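Local coordinates for prolyl endopeptidase (Myxococcus xanthus, PDB 2BKL), which probably hydrolyses peptide bonds following proline, and much less readily alanine, in oligopeptides, as a serine peptidase of the S9A family, at residues Y285-E290 with A320-V325; E312-D317 with L334-D339; Q36-A41 with A641-E646; H45-L50 with S664-S669. All coordinates share one frame; numbering follows the deposited sequence.

Contact 1 of 4, residues Y285-E290 with A320-V325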
loop_
_atom_site.group_PDB
_atom_site.type_symbol
_atom_site.label_atom_id
_atom_site.label_comp_id
_atom_site.label_asym_id
_atom_site.label_seq_id
_atom_site.Cartn_x
_atom_site.Cartn_y
_atom_site.Cartn_z
ATOM N N TYR A 285 18.862 1.733 18.168
ATOM C CA TYR A 285 17.912 0.646 18.375
ATOM C C TYR A 285 17.631 0.020 17.019
ATOM O O TYR A 285 17.117 0.670 16.138
ATOM C CB TYR A 285 16.633 1.151 19.086
ATOM C CG TYR A 285 16.994 1.729 20.436
ATOM C CD1 TYR A 285 17.354 3.064 20.566
ATOM C CD2 TYR A 285 17.073 0.920 21.559
ATOM C CE1 TYR A 285 17.781 3.581 21.780
ATOM C CE2 TYR A 285 17.494 1.436 22.803
ATOM C CZ TYR A 285 17.837 2.767 22.894
ATOM O OH TYR A 285 18.280 3.266 24.086
ATOM N N VAL A 286 18.008 -1.236 16.868
ATOM C CA VAL A 286 18.003 -1.906 15.576
ATOM C C VAL A 286 16.959 -3.008 15.598
ATOM O O VAL A 286 17.098 -3.976 16.349
ATOM C CB VAL A 286 19.383 -2.515 15.240
ATOM C CG1 VAL A 286 19.354 -3.240 13.910
ATOM C CG2 VAL A 286 20.454 -1.460 15.234
ATOM N N LEU A 287 15.944 -2.862 14.762
ATOM C CA LEU A 287 14.914 -3.870 14.577
ATOM C C LEU A 287 15.307 -4.730 13.404
ATOM O O LEU A 287 15.538 -4.209 12.305
ATOM C CB LEU A 287 13.559 -3.195 14.294
ATOM C CG LEU A 287 12.410 -4.106 13.875
ATOM C CD1 LEU A 287 11.989 -5.083 14.976
ATOM C CD2 LEU A 287 11.229 -3.240 13.406
ATOM N N THR A 288 15.391 -6.040 13.595
ATOM C CA THR A 288 15.899 -6.922 12.548
ATOM C C THR A 288 15.339 -8.323 12.591
ATOM O O THR A 288 14.932 -8.820 13.657
ATOM C CB THR A 288 17.450 -6.948 12.635
ATOM O OG1 THR A 288 17.989 -7.760 11.593
ATOM C CG2 THR A 288 17.920 -7.589 13.913
ATOM N N ASP A 289 15.319 -8.964 11.420
ATOM C CA ASP A 289 15.010 -10.382 11.315
ATOM C C ASP A 289 16.263 -11.274 11.239
ATOM O O ASP A 289 16.161 -12.481 11.050
ATOM C CB ASP A 289 13.998 -10.692 10.183
ATOM C CG ASP A 289 14.453 -10.267 8.851
ATOM O OD1 ASP A 289 15.667 -10.006 8.690
ATOM O OD2 ASP A 289 13.649 -10.203 7.874
ATOM N N GLU A 290 17.437 -10.686 11.425
ATOM C CA GLU A 290 18.658 -11.481 11.470
ATOM C C GLU A 290 18.597 -12.488 12.609
ATOM O O GLU A 290 18.464 -12.099 13.772
ATOM C CB GLU A 290 19.880 -10.586 11.605
ATOM C CG GLU A 290 21.195 -11.321 11.323
ATOM C CD GLU A 290 22.372 -10.713 12.049
ATOM O OE1 GLU A 290 22.812 -9.595 11.670
ATOM O OE2 GLU A 290 22.891 -11.378 12.980
ATOM N N ALA A 320 4.582 -14.266 18.393
ATOM C CA ALA A 320 4.101 -13.063 17.740
ATOM C C ALA A 320 5.122 -12.434 16.788
ATOM O O ALA A 320 6.329 -12.523 17.036
ATOM C CB ALA A 320 3.698 -12.024 18.788
ATOM N N SER A 321 4.648 -11.824 15.715
ATOM C CA SER A 321 5.517 -11.166 14.748
ATOM C C SER A 321 5.713 -9.718 15.156
ATOM O O SER A 321 4.751 -8.978 15.294
ATOM C CB SER A 321 4.915 -11.204 13.352
ATOM O OG SER A 321 4.668 -12.545 12.951
ATOM N N LEU A 322 6.958 -9.283 15.315
ATOM C CA LEU A 322 7.257 -7.907 15.656
ATOM C C LEU A 322 7.333 -7.104 14.376
ATOM O O LEU A 322 8.131 -7.420 13.510
ATOM C CB LEU A 322 8.559 -7.819 16.452
ATOM C CG LEU A 322 9.002 -6.398 16.831
ATOM C CD1 LEU A 322 7.929 -5.661 17.628
ATOM C CD2 LEU A 322 10.291 -6.396 17.582
ATOM N N LEU A 323 6.446 -6.112 14.218
ATOM C CA LEU A 323 6.344 -5.332 12.969
ATOM C C LEU A 323 7.077 -4.018 13.004
ATOM O O LEU A 323 7.609 -3.592 11.984
ATOM C CB LEU A 323 4.878 -5.033 12.631
ATOM C CG LEU A 323 3.908 -6.170 12.466
ATOM C CD1 LEU A 323 2.572 -5.550 11.986
ATOM C CD2 LEU A 323 4.460 -7.211 11.532
ATOM N N SER A 324 7.047 -3.319 14.137
ATOM C CA SER A 324 7.675 -2.006 14.197
ATOM C C SER A 324 8.007 -1.643 15.630
ATOM O O SER A 324 7.430 -2.190 16.598
ATOM C CB SER A 324 6.791 -0.922 13.611
ATOM O OG SER A 324 5.680 -0.686 14.430
ATOM N N VAL A 325 8.924 -0.708 15.736
ATOM C CA VAL A 325 9.382 -0.176 16.999
ATOM C C VAL A 325 9.411 1.309 16.849
ATOM O O VAL A 325 10.001 1.835 15.896
ATOM C CB VAL A 325 10.816 -0.617 17.323
ATOM C CG1 VAL A 325 11.275 0.040 18.603
ATOM C CG2 VAL A 325 10.895 -2.096 17.415
#
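L287 CD1 lies only 3.4 Å from L322 CD2, closer than two methyl groups usually come, a tight spot in an otherwise ordinary apolar contact. The two leucine side chains meet at a slant, each with CG anti to its own backbone N (chi1 171° for L287), which carries both forks into the space between the strands. The same L287 methyl also rests on V325, with CD1 to CG2 at 4.0 Å, so this one methyl touches two residues of the other strand. The other branch takes a different course: CD2 lands against the backbone, 3.8 Å from S324 CA and 3.9 Å from L323 O, where L323 and S324 form a classic beta bulge opposite E335. Strands 283-288 and 321-328 belong to successive four-stranded sheets of the beta-propeller; the axes of segments 285-288 and 321-325 lie 8.1 Å apart and run nearly antiparallel (159°), with no hydrogen bond across these segments. Replacing L287 with an alanine would probably open a gap against L322 and V325 and uncover the backbone at the bulge. Beyond the packed leucine the strand ends in an ST turn, in which E290 N donates to T288 OG1 over 3.0 Å.

Contact 2 of 4, residues E312-D317 with L334-D339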
loop_
_atom_site.group_PDB
_atom_site.type_symbol
_atom_site.label_atom_id
_atom_site.label_comp_id
_atom_site.label_asym_id
_atom_site.label_seq_id
_atom_site.Cartn_x
_atom_site.Cartn_y
_atom_site.Cartn_z
ATOM N N GLU A 312 21.280 -7.826 22.413
ATOM C CA GLU A 312 19.871 -8.103 22.267
ATOM C C GLU A 312 19.118 -7.572 23.486
ATOM O O GLU A 312 19.398 -7.965 24.612
ATOM C CB GLU A 312 19.647 -9.593 22.116
ATOM C CG GLU A 312 18.211 -9.991 21.840
ATOM C CD GLU A 312 18.045 -11.483 21.732
ATOM O OE1 GLU A 312 18.321 -12.185 22.741
ATOM O OE2 GLU A 312 17.646 -11.969 20.660
ATOM N N ILE A 313 18.164 -6.676 23.274
ATOM C CA ILE A 313 17.340 -6.161 24.378
ATOM C C ILE A 313 15.868 -6.603 24.318
ATOM O O ILE A 313 15.200 -6.594 25.341
ATOM C CB ILE A 313 17.438 -4.631 24.496
ATOM C CG1 ILE A 313 16.996 -3.926 23.215
ATOM C CG2 ILE A 313 18.870 -4.207 24.863
ATOM C CD1 ILE A 313 16.713 -2.414 23.422
ATOM N N VAL A 314 15.362 -6.952 23.139
ATOM C CA VAL A 314 14.015 -7.500 23.015
ATOM C C VAL A 314 14.140 -8.759 22.182
ATOM O O VAL A 314 14.301 -8.698 20.951
ATOM C CB VAL A 314 13.009 -6.529 22.350
ATOM C CG1 VAL A 314 11.601 -7.192 22.267
ATOM C CG2 VAL A 314 12.908 -5.255 23.111
ATOM N N PRO A 315 14.182 -9.920 22.823
ATOM C CA PRO A 315 14.301 -11.161 22.065
ATOM C C PRO A 315 13.121 -11.454 21.174
ATOM O O PRO A 315 12.056 -10.889 21.355
ATOM C CB PRO A 315 14.428 -12.233 23.167
ATOM C CG PRO A 315 14.923 -11.505 24.322
ATOM C CD PRO A 315 14.266 -10.155 24.271
ATOM N N GLU A 316 13.323 -12.308 20.185
ATOM C CA GLU A 316 12.223 -12.775 19.365
ATOM C C GLU A 316 11.125 -13.370 20.239
ATOM O O GLU A 316 11.404 -14.166 21.152
ATOM C CB GLU A 316 12.724 -13.831 18.366
ATOM C CG GLU A 316 11.729 -14.220 17.294
ATOM C CD GLU A 316 12.228 -15.302 16.347
ATOM O OE1 GLU A 316 13.160 -16.064 16.716
ATOM O OE2 GLU A 316 11.651 -15.426 15.256
ATOM N N ASP A 317 9.891 -13.003 19.952
ATOM C CA ASP A 317 8.758 -13.540 20.697
ATOM C C ASP A 317 8.531 -15.007 20.366
ATOM O O ASP A 317 8.871 -15.468 19.286
ATOM C CB ASP A 317 7.504 -12.709 20.412
ATOM C CG ASP A 317 6.392 -12.990 21.402
ATOM O OD1 ASP A 317 5.547 -13.863 21.113
ATOM O OD2 ASP A 317 6.288 -12.360 22.469
ATOM N N LEU A 334 6.277 -1.298 20.901
ATOM C CA LEU A 334 6.504 -2.487 20.075
ATOM C C LEU A 334 5.147 -2.953 19.544
ATOM O O LEU A 334 4.240 -3.321 20.307
ATOM C CB LEU A 334 7.145 -3.595 20.898
ATOM C CG LEU A 334 8.400 -3.249 21.722
ATOM C CD1 LEU A 334 8.800 -4.371 22.642
ATOM C CD2 LEU A 334 9.488 -2.959 20.797
ATOM N N GLU A 335 5.025 -2.987 18.230
ATOM C CA GLU A 335 3.799 -3.417 17.566
ATOM C C GLU A 335 3.991 -4.850 17.091
ATOM O O GLU A 335 4.801 -5.119 16.209
ATOM C CB GLU A 335 3.482 -2.528 16.371
ATOM C CG GLU A 335 2.173 -2.869 15.667
ATOM C CD GLU A 335 2.038 -2.218 14.302
ATOM O OE1 GLU A 335 2.939 -1.503 13.824
ATOM O OE2 GLU A 335 1.009 -2.496 13.667
ATOM N N TYR A 336 3.226 -5.750 17.687
ATOM C CA TYR A 336 3.216 -7.195 17.389
ATOM C C TYR A 336 1.934 -7.565 16.629
ATOM O O TYR A 336 0.924 -6.884 16.723
ATOM C CB TYR A 336 3.296 -8.024 18.647
ATOM C CG TYR A 336 4.660 -8.024 19.298
ATOM C CD1 TYR A 336 5.653 -8.909 18.895
ATOM C CD2 TYR A 336 4.969 -7.126 20.299
ATOM C CE1 TYR A 336 6.901 -8.917 19.510
ATOM C CE2 TYR A 336 6.179 -7.102 20.878
ATOM C CZ TYR A 336 7.159 -8.010 20.500
ATOM O OH TYR A 336 8.414 -7.995 21.088
ATOM N N LEU A 337 2.018 -8.662 15.876
ATOM C CA LEU A 337 0.872 -9.297 15.265
ATOM C C LEU A 337 0.769 -10.711 15.781
ATOM O O LEU A 337 1.727 -11.482 15.665
ATOM C CB LEU A 337 1.038 -9.315 13.753
ATOM C CG LEU A 337 -0.197 -9.156 12.888
ATOM C CD1 LEU A 337 -0.817 -7.776 13.067
ATOM C CD2 LEU A 337 0.153 -9.400 11.417
ATOM N N LYS A 338 -0.368 -11.069 16.355
ATOM C CA LYS A 338 -0.668 -12.420 16.847
ATOM C C LYS A 338 -1.838 -12.912 16.016
ATOM O O LYS A 338 -2.933 -12.348 16.096
ATOM C CB LYS A 338 -1.046 -12.407 18.342
ATOM C CG LYS A 338 0.037 -11.831 19.261
ATOM C CD LYS A 338 -0.416 -11.696 20.734
ATOM C CE LYS A 338 -0.869 -13.030 21.341
ATOM N NZ LYS A 338 -1.229 -12.844 22.802
ATOM N N ASP A 339 -1.599 -13.950 15.216
ATOM C CA ASP A 339 -2.597 -14.436 14.254
ATOM C C ASP A 339 -3.301 -13.281 13.528
ATOM O O ASP A 339 -4.517 -13.205 13.476
ATOM C CB ASP A 339 -3.611 -15.351 14.946
ATOM C CG ASP A 339 -3.001 -16.645 15.399
ATOM O OD1 ASP A 339 -2.294 -17.289 14.601
ATOM O OD2 ASP A 339 -3.202 -17.109 16.544
HETATM O O HOH W 1 10.227 -9.515 19.781
#
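Y336 OH makes the shortest polar bond here, 2.7 Å to a water that lies in the plane of the ring at its edge. The same water hydrogen-bonds to P315 O at 2.8 Å, so the phenol is tied to the backbone of residues 312-317 through one bridging molecule. Beside this link the hydroxyl oxygen is flanked by carbon: V314 CG1 stands 3.5 Å from Y336 OH, the valine and tyrosine side chains coming from opposite directions. That valine branch points at the second strand because it is anti to the backbone N (chi1 -180°), and it also meets L334 CD1 tip to tip at 4.0 Å. The contact joins two neighbouring blades of the beta-propeller, since strand 311-314 closes one four-stranded sheet and strand 331-338 lies inside the next. I313 and V314 form a classic beta bulge opposite V297 just where the chain turns its corner towards the following blade. Further along, D317 CB approaches the tyrosine ring obliquely, 3.9 Å from Y336 CE1. The D317 carboxylate is engaged on both oxygens, OD1 by the backbone N of S319 and A320 and OD2 by a salt bridge from R345, whose charge also makes a cation-pi contact with Y336.

Contact 3 of 4, residues Q36-A41 with A641-E646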
loop_
_atom_site.group_PDB
_atom_site.type_symbol
_atom_site.label_atom_id
_atom_site.label_comp_id
_atom_site.label_asym_id
_atom_site.label_seq_id
_atom_site.Cartn_x
_atom_site.Cartn_y
_atom_site.Cartn_z
ATOM N N GLN A 36 -5.009 4.677 -28.170
ATOM C CA GLN A 36 -5.881 5.643 -27.492
ATOM C C GLN A 36 -7.329 5.519 -27.929
ATOM O O GLN A 36 -8.228 5.543 -27.092
ATOM C CB GLN A 36 -5.384 7.071 -27.720
ATOM C CG GLN A 36 -4.073 7.351 -27.025
ATOM C CD GLN A 36 -4.197 7.428 -25.498
ATOM O OE1 GLN A 36 -5.220 7.893 -24.957
ATOM N NE2 GLN A 36 -3.152 6.992 -24.798
ATOM N N THR A 37 -7.575 5.350 -29.227
ATOM C CA THR A 37 -8.940 5.143 -29.710
ATOM C C THR A 37 -9.605 3.890 -29.090
ATOM O O THR A 37 -10.792 3.900 -28.692
ATOM C CB THR A 37 -8.931 5.034 -31.243
ATOM O OG1 THR A 37 -8.513 6.296 -31.788
ATOM C CG2 THR A 37 -10.301 4.815 -31.800
ATOM N N TRP A 38 -8.833 2.812 -29.018
ATOM C CA TRP A 38 -9.301 1.548 -28.443
ATOM C C TRP A 38 -9.616 1.697 -26.963
ATOM O O TRP A 38 -10.637 1.196 -26.476
ATOM C CB TRP A 38 -8.246 0.479 -28.717
ATOM C CG TRP A 38 -8.524 -0.884 -28.244
ATOM C CD1 TRP A 38 -9.080 -1.884 -28.972
ATOM C CD2 TRP A 38 -8.227 -1.438 -26.950
ATOM N NE1 TRP A 38 -9.159 -3.038 -28.227
ATOM C CE2 TRP A 38 -8.628 -2.795 -26.981
ATOM C CE3 TRP A 38 -7.648 -0.926 -25.768
ATOM C CZ2 TRP A 38 -8.457 -3.645 -25.890
ATOM C CZ3 TRP A 38 -7.498 -1.768 -24.682
ATOM C CH2 TRP A 38 -7.901 -3.100 -24.745
ATOM N N MET A 39 -8.742 2.390 -26.250
ATOM C CA MET A 39 -8.952 2.678 -24.835
ATOM C C MET A 39 -10.262 3.429 -24.604
ATOM O O MET A 39 -11.065 3.071 -23.748
ATOM C CB MET A 39 -7.784 3.476 -24.283
ATOM C CG MET A 39 -6.518 2.650 -24.156
ATOM S SD MET A 39 -5.022 3.616 -24.013
ATOM C CE MET A 39 -5.329 4.570 -22.619
ATOM N N THR A 40 -10.467 4.480 -25.377
ATOM C CA THR A 40 -11.689 5.256 -25.255
ATOM C C THR A 40 -12.909 4.381 -25.518
ATOM O O THR A 40 -13.907 4.453 -24.799
ATOM C CB THR A 40 -11.618 6.420 -26.241
ATOM O OG1 THR A 40 -10.529 7.270 -25.882
ATOM C CG2 THR A 40 -12.888 7.301 -26.162
ATOM N N ALA A 41 -12.840 3.557 -26.559
ATOM C CA ALA A 41 -13.951 2.671 -26.902
ATOM C C ALA A 41 -14.202 1.592 -25.848
ATOM O O ALA A 41 -15.353 1.302 -25.518
ATOM C CB ALA A 41 -13.716 2.042 -28.257
ATOM N N ALA A 641 -16.479 -9.033 -20.002
ATOM C CA ALA A 641 -15.117 -8.626 -19.626
ATOM C C ALA A 641 -14.995 -7.152 -19.982
ATOM O O ALA A 641 -15.067 -6.810 -21.155
ATOM C CB ALA A 641 -14.081 -9.466 -20.353
ATOM N N LEU A 642 -14.870 -6.287 -18.979
ATOM C CA LEU A 642 -14.964 -4.848 -19.129
ATOM C C LEU A 642 -13.698 -4.177 -18.685
ATOM O O LEU A 642 -13.139 -4.575 -17.664
ATOM C CB LEU A 642 -16.146 -4.308 -18.304
ATOM C CG LEU A 642 -17.521 -4.914 -18.592
ATOM C CD1 LEU A 642 -18.561 -4.408 -17.628
ATOM C CD2 LEU A 642 -17.958 -4.639 -20.006
ATOM N N LEU A 643 -13.255 -3.160 -19.417
ATOM C CA LEU A 643 -12.139 -2.331 -19.025
ATOM C C LEU A 643 -12.652 -0.932 -18.688
ATOM O O LEU A 643 -13.019 -0.171 -19.570
ATOM C CB LEU A 643 -11.090 -2.272 -20.154
ATOM C CG LEU A 643 -9.891 -1.346 -19.904
ATOM C CD1 LEU A 643 -9.038 -1.807 -18.742
ATOM C CD2 LEU A 643 -9.026 -1.229 -21.163
ATOM N N ARG A 644 -12.682 -0.610 -17.407
ATOM C CA ARG A 644 -13.078 0.695 -16.911
ATOM C C ARG A 644 -11.837 1.534 -16.599
ATOM O O ARG A 644 -11.019 1.109 -15.780
ATOM C CB ARG A 644 -13.878 0.485 -15.656
ATOM C CG ARG A 644 -14.491 1.743 -15.045
ATOM C CD ARG A 644 -14.956 1.504 -13.622
ATOM N NE ARG A 644 -15.698 2.600 -13.047
ATOM C CZ ARG A 644 -15.166 3.679 -12.477
ATOM N NH1 ARG A 644 -13.868 3.865 -12.395
ATOM N NH2 ARG A 644 -15.980 4.597 -11.990
ATOM N N ILE A 645 -11.684 2.700 -17.215
ATOM C CA ILE A 645 -10.500 3.504 -17.023
ATOM C C ILE A 645 -10.856 4.751 -16.238
ATOM O O ILE A 645 -11.619 5.598 -16.712
ATOM C CB ILE A 645 -9.843 3.853 -18.372
ATOM C CG1 ILE A 645 -9.564 2.577 -19.211
ATOM C CG2 ILE A 645 -8.564 4.689 -18.152
ATOM C CD1 ILE A 645 -9.069 2.879 -20.658
ATOM N N GLU A 646 -10.329 4.870 -15.033
ATOM C CA GLU A 646 -10.609 6.038 -14.215
ATOM C C GLU A 646 -9.798 7.217 -14.717
ATOM O O GLU A 646 -8.598 7.086 -14.944
ATOM C CB GLU A 646 -10.239 5.726 -12.770
ATOM C CG GLU A 646 -10.512 6.822 -11.748
ATOM C CD GLU A 646 -11.928 6.833 -11.213
ATOM O OE1 GLU A 646 -12.450 5.752 -10.855
ATOM O OE2 GLU A 646 -12.482 7.952 -11.060
#
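Helix segment 36-41 and strand 641-646 come closest at M39 and I645, whose CA atoms are 8.0 Å apart, with no hydrogen bond between the two segments. The strand is the outermost one on its side of the mixed sheet of the alpha/beta-hydrolase domain, and helix 33-51, although far away in sequence, packs on it. Two alternate strand residues, L643 and I645, point at the helix. L643 CD2 touches the six-membered part of the W38 indole obliquely, 3.9 Å from CZ3, and the two side chains cross at about a right angle. The indole reaches this far because its CG is anti to the backbone N (chi1 -179°), while its NE1 is bound by T6 OG1. I645 uses the end of its longer branch: CD1 sits 3.9 Å from M39 CB and 3.7 Å from M39 O. R644, between them, is occupied elsewhere: NH1 forms a 2.8 Å salt bridge to E646 OE1, met from above the carboxylate plane but within that of the guanidinium, and NE pairs with D666. Polar atoms of the strand edge find partners farther along the same helix, I645 N with N43 OD1 and I645 O with R47 NH2. The contact is thus apolar between the segments themselves, while side-chain hydrogen bonds from the next turns of the helix occupy backbone groups on the edge of the sheet.

Contact 4 of 4, residues H45-L50 with S664-S669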
loop_
_atom_site.group_PDB
_atom_site.type_symbol
_atom_site.label_atom_id
_atom_site.label_comp_id
_atom_site.label_asym_id
_atom_site.label_seq_id
_atom_site.Cartn_x
_atom_site.Cartn_y
_atom_site.Cartn_z
ATOM N N HIS A 45 -17.620 1.411 -23.591
ATOM C CA HIS A 45 -18.366 0.170 -23.519
ATOM C C HIS A 45 -18.596 -0.260 -22.064
ATOM O O HIS A 45 -19.689 -0.632 -21.687
ATOM C CB HIS A 45 -17.650 -0.948 -24.281
ATOM C CG HIS A 45 -18.283 -2.284 -24.097
ATOM N ND1 HIS A 45 -19.479 -2.632 -24.690
ATOM C CD2 HIS A 45 -17.909 -3.343 -23.344
ATOM C CE1 HIS A 45 -19.797 -3.865 -24.328
ATOM N NE2 HIS A 45 -18.866 -4.318 -23.510
ATOM N N ALA A 46 -17.555 -0.126 -21.246
ATOM C CA ALA A 46 -17.683 -0.516 -19.859
ATOM C C ALA A 46 -18.692 0.388 -19.142
ATOM O O ALA A 46 -19.531 -0.110 -18.409
ATOM C CB ALA A 46 -16.342 -0.465 -19.173
ATOM N N ARG A 47 -18.627 1.689 -19.363
ATOM C CA ARG A 47 -19.528 2.607 -18.669
ATOM C C ARG A 47 -20.973 2.377 -19.121
ATOM O O ARG A 47 -21.891 2.436 -18.299
ATOM C CB ARG A 47 -19.172 4.076 -18.925
ATOM C CG ARG A 47 -17.742 4.503 -18.606
ATOM C CD ARG A 47 -17.293 4.132 -17.246
ATOM N NE ARG A 47 -15.930 4.647 -16.956
ATOM C CZ ARG A 47 -15.636 5.548 -16.028
ATOM N NH1 ARG A 47 -16.576 6.044 -15.247
ATOM N NH2 ARG A 47 -14.380 5.911 -15.832
ATOM N N GLU A 48 -21.169 2.121 -20.412
ATOM C CA GLU A 48 -22.502 1.829 -20.969
ATOM C C GLU A 48 -23.077 0.577 -20.329
ATOM O O GLU A 48 -24.248 0.545 -19.927
ATOM C CB GLU A 48 -22.439 1.655 -22.504
ATOM C CG GLU A 48 -23.772 1.259 -23.160
ATOM C CD GLU A 48 -23.770 -0.115 -23.851
ATOM O OE1 GLU A 48 -23.366 -0.194 -25.040
ATOM O OE2 GLU A 48 -24.206 -1.124 -23.223
ATOM N N ALA A 49 -22.253 -0.460 -20.208
ATOM C CA ALA A 49 -22.696 -1.712 -19.634
ATOM C C ALA A 49 -23.016 -1.555 -18.142
ATOM O O ALA A 49 -24.040 -2.035 -17.684
ATOM C CB ALA A 49 -21.648 -2.800 -19.860
ATOM N N LEU A 50 -22.140 -0.857 -17.422
ATOM C CA LEU A 50 -22.303 -0.639 -15.989
ATOM C C LEU A 50 -23.599 0.136 -15.682
ATOM O O LEU A 50 -24.265 -0.121 -14.699
ATOM C CB LEU A 50 -21.089 0.127 -15.417
ATOM C CG LEU A 50 -19.740 -0.651 -15.343
ATOM C CD1 LEU A 50 -18.519 0.251 -15.366
ATOM C CD2 LEU A 50 -19.720 -1.518 -14.098
ATOM N N SER A 664 -17.323 2.733 -6.648
ATOM C CA SER A 664 -17.979 1.741 -5.822
ATOM C C SER A 664 -19.340 1.383 -6.390
ATOM O O SER A 664 -19.708 0.228 -6.334
ATOM C CB SER A 664 -18.104 2.223 -4.365
ATOM O OG SER A 664 -16.812 2.255 -3.763
ATOM N N VAL A 665 -20.092 2.362 -6.901
ATOM C CA VAL A 665 -21.364 2.079 -7.538
ATOM C C VAL A 665 -21.127 1.089 -8.699
ATOM O O VAL A 665 -21.860 0.122 -8.878
ATOM C CB VAL A 665 -22.087 3.370 -8.036
ATOM C CG1 VAL A 665 -23.318 3.015 -8.853
ATOM C CG2 VAL A 665 -22.462 4.289 -6.849
ATOM N N ASP A 666 -20.112 1.367 -9.501
ATOM C CA ASP A 666 -19.777 0.517 -10.630
ATOM C C ASP A 666 -19.398 -0.889 -10.188
ATOM O O ASP A 666 -19.907 -1.844 -10.739
ATOM C CB ASP A 666 -18.690 1.168 -11.481
ATOM C CG ASP A 666 -19.214 2.305 -12.343
ATOM O OD1 ASP A 666 -20.446 2.503 -12.481
ATOM O OD2 ASP A 666 -18.442 3.062 -12.958
ATOM N N LEU A 667 -18.516 -1.014 -9.210
ATOM C CA LEU A 667 -18.061 -2.297 -8.708
ATOM C C LEU A 667 -19.205 -3.118 -8.196
ATOM O O LEU A 667 -19.388 -4.254 -8.622
ATOM C CB LEU A 667 -17.029 -2.077 -7.588
ATOM C CG LEU A 667 -16.211 -3.294 -7.132
ATOM C CD1 LEU A 667 -14.921 -2.815 -6.403
ATOM C CD2 LEU A 667 -16.981 -4.229 -6.264
ATOM N N TYR A 668 -20.009 -2.554 -7.299
ATOM C CA TYR A 668 -21.029 -3.353 -6.627
ATOM C C TYR A 668 -22.220 -3.612 -7.543
ATOM O O TYR A 668 -22.815 -4.695 -7.470
ATOM C CB TYR A 668 -21.397 -2.799 -5.217
ATOM C CG TYR A 668 -20.272 -3.101 -4.225
ATOM C CD1 TYR A 668 -20.141 -4.367 -3.687
ATOM C CD2 TYR A 668 -19.347 -2.129 -3.841
ATOM C CE1 TYR A 668 -19.099 -4.683 -2.805
ATOM C CE2 TYR A 668 -18.303 -2.429 -2.932
ATOM C CZ TYR A 668 -18.197 -3.723 -2.424
ATOM O OH TYR A 668 -17.173 -4.091 -1.554
ATOM N N SER A 669 -22.541 -2.695 -8.460
ATOM C CA SER A 669 -23.581 -2.982 -9.439
ATOM C C SER A 669 -23.158 -4.086 -10.443
ATOM O O SER A 669 -23.979 -4.921 -10.789
ATOM C CB SER A 669 -24.120 -1.704 -10.090
ATOM O OG SER A 669 -23.218 -1.126 -11.012
HETATM O O HOH W 2 -19.343 4.816 -14.599
#
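L50 and D666 bring together two helices of the alpha/beta-hydrolase domain, 33-51 from near the start of the chain and 657-674 from its end, with segment axes 10.7 Å apart and crossing at 67°. The van der Waals part rests on L50, whose side chain crosses that of D666 at about a right angle. Its CD2 lies 3.4 Å from the backbone oxygen D666 O, whereas CD1 rests on the carboxylate, 3.7 Å from D666 OD2.

The charged part is indirect. R47 NH1 is 4.2 Å from D666 OD2, which lies well out of the guanidinium plane, so no N-H points at it; the guanidinium and carboxylate planes stand 86° apart. A water completes the link instead: it accepts from R47 NH1 at 3.1 Å and donates to D666 OD2 at 2.6 Å. The arginine's other nitrogens are held by N43 and I645, while D666 has direct salt bridges to R56 through OD1 and to R644 through OD2, a surrounding that probably favours the ionised carboxylate. A leucine in place of D666 would probably leave R56 and R644 without this shared buried counter-charge and the water without its acceptor.

A further side-chain hydrogen bond lies inside helix 657-674. S669, with OG turned to chi1 73°, donates back to V665 O at 2.8 Å and is itself bound by R56. V665 O also accepts S669 N at 2.9 Å, the two donors arriving from opposite faces of its carbonyl plane.

Contacts 1 and 2 are buried between neighbouring blades of the propeller, their centres 7 Å apart, and backbone bonds such as L323 N to E335 O (2.8 Å) join their strands 321-328 and 331-338. Contacts 3 and 4 lie on the opposite side of the chain's centre, in the hydrolase domain, and share helix 33-51; contact 4 is buried and contact 3 only partly so. They touch where L643 O packs on A46 CB at 3.4 Å. Apolar packing carries contacts 1 and 3, with an indole ring taking part in contact 3, whereas contacts 2 and 4 each add a bridging water. Of the four, only contact 4 sets opposite charges against each other across its two segments.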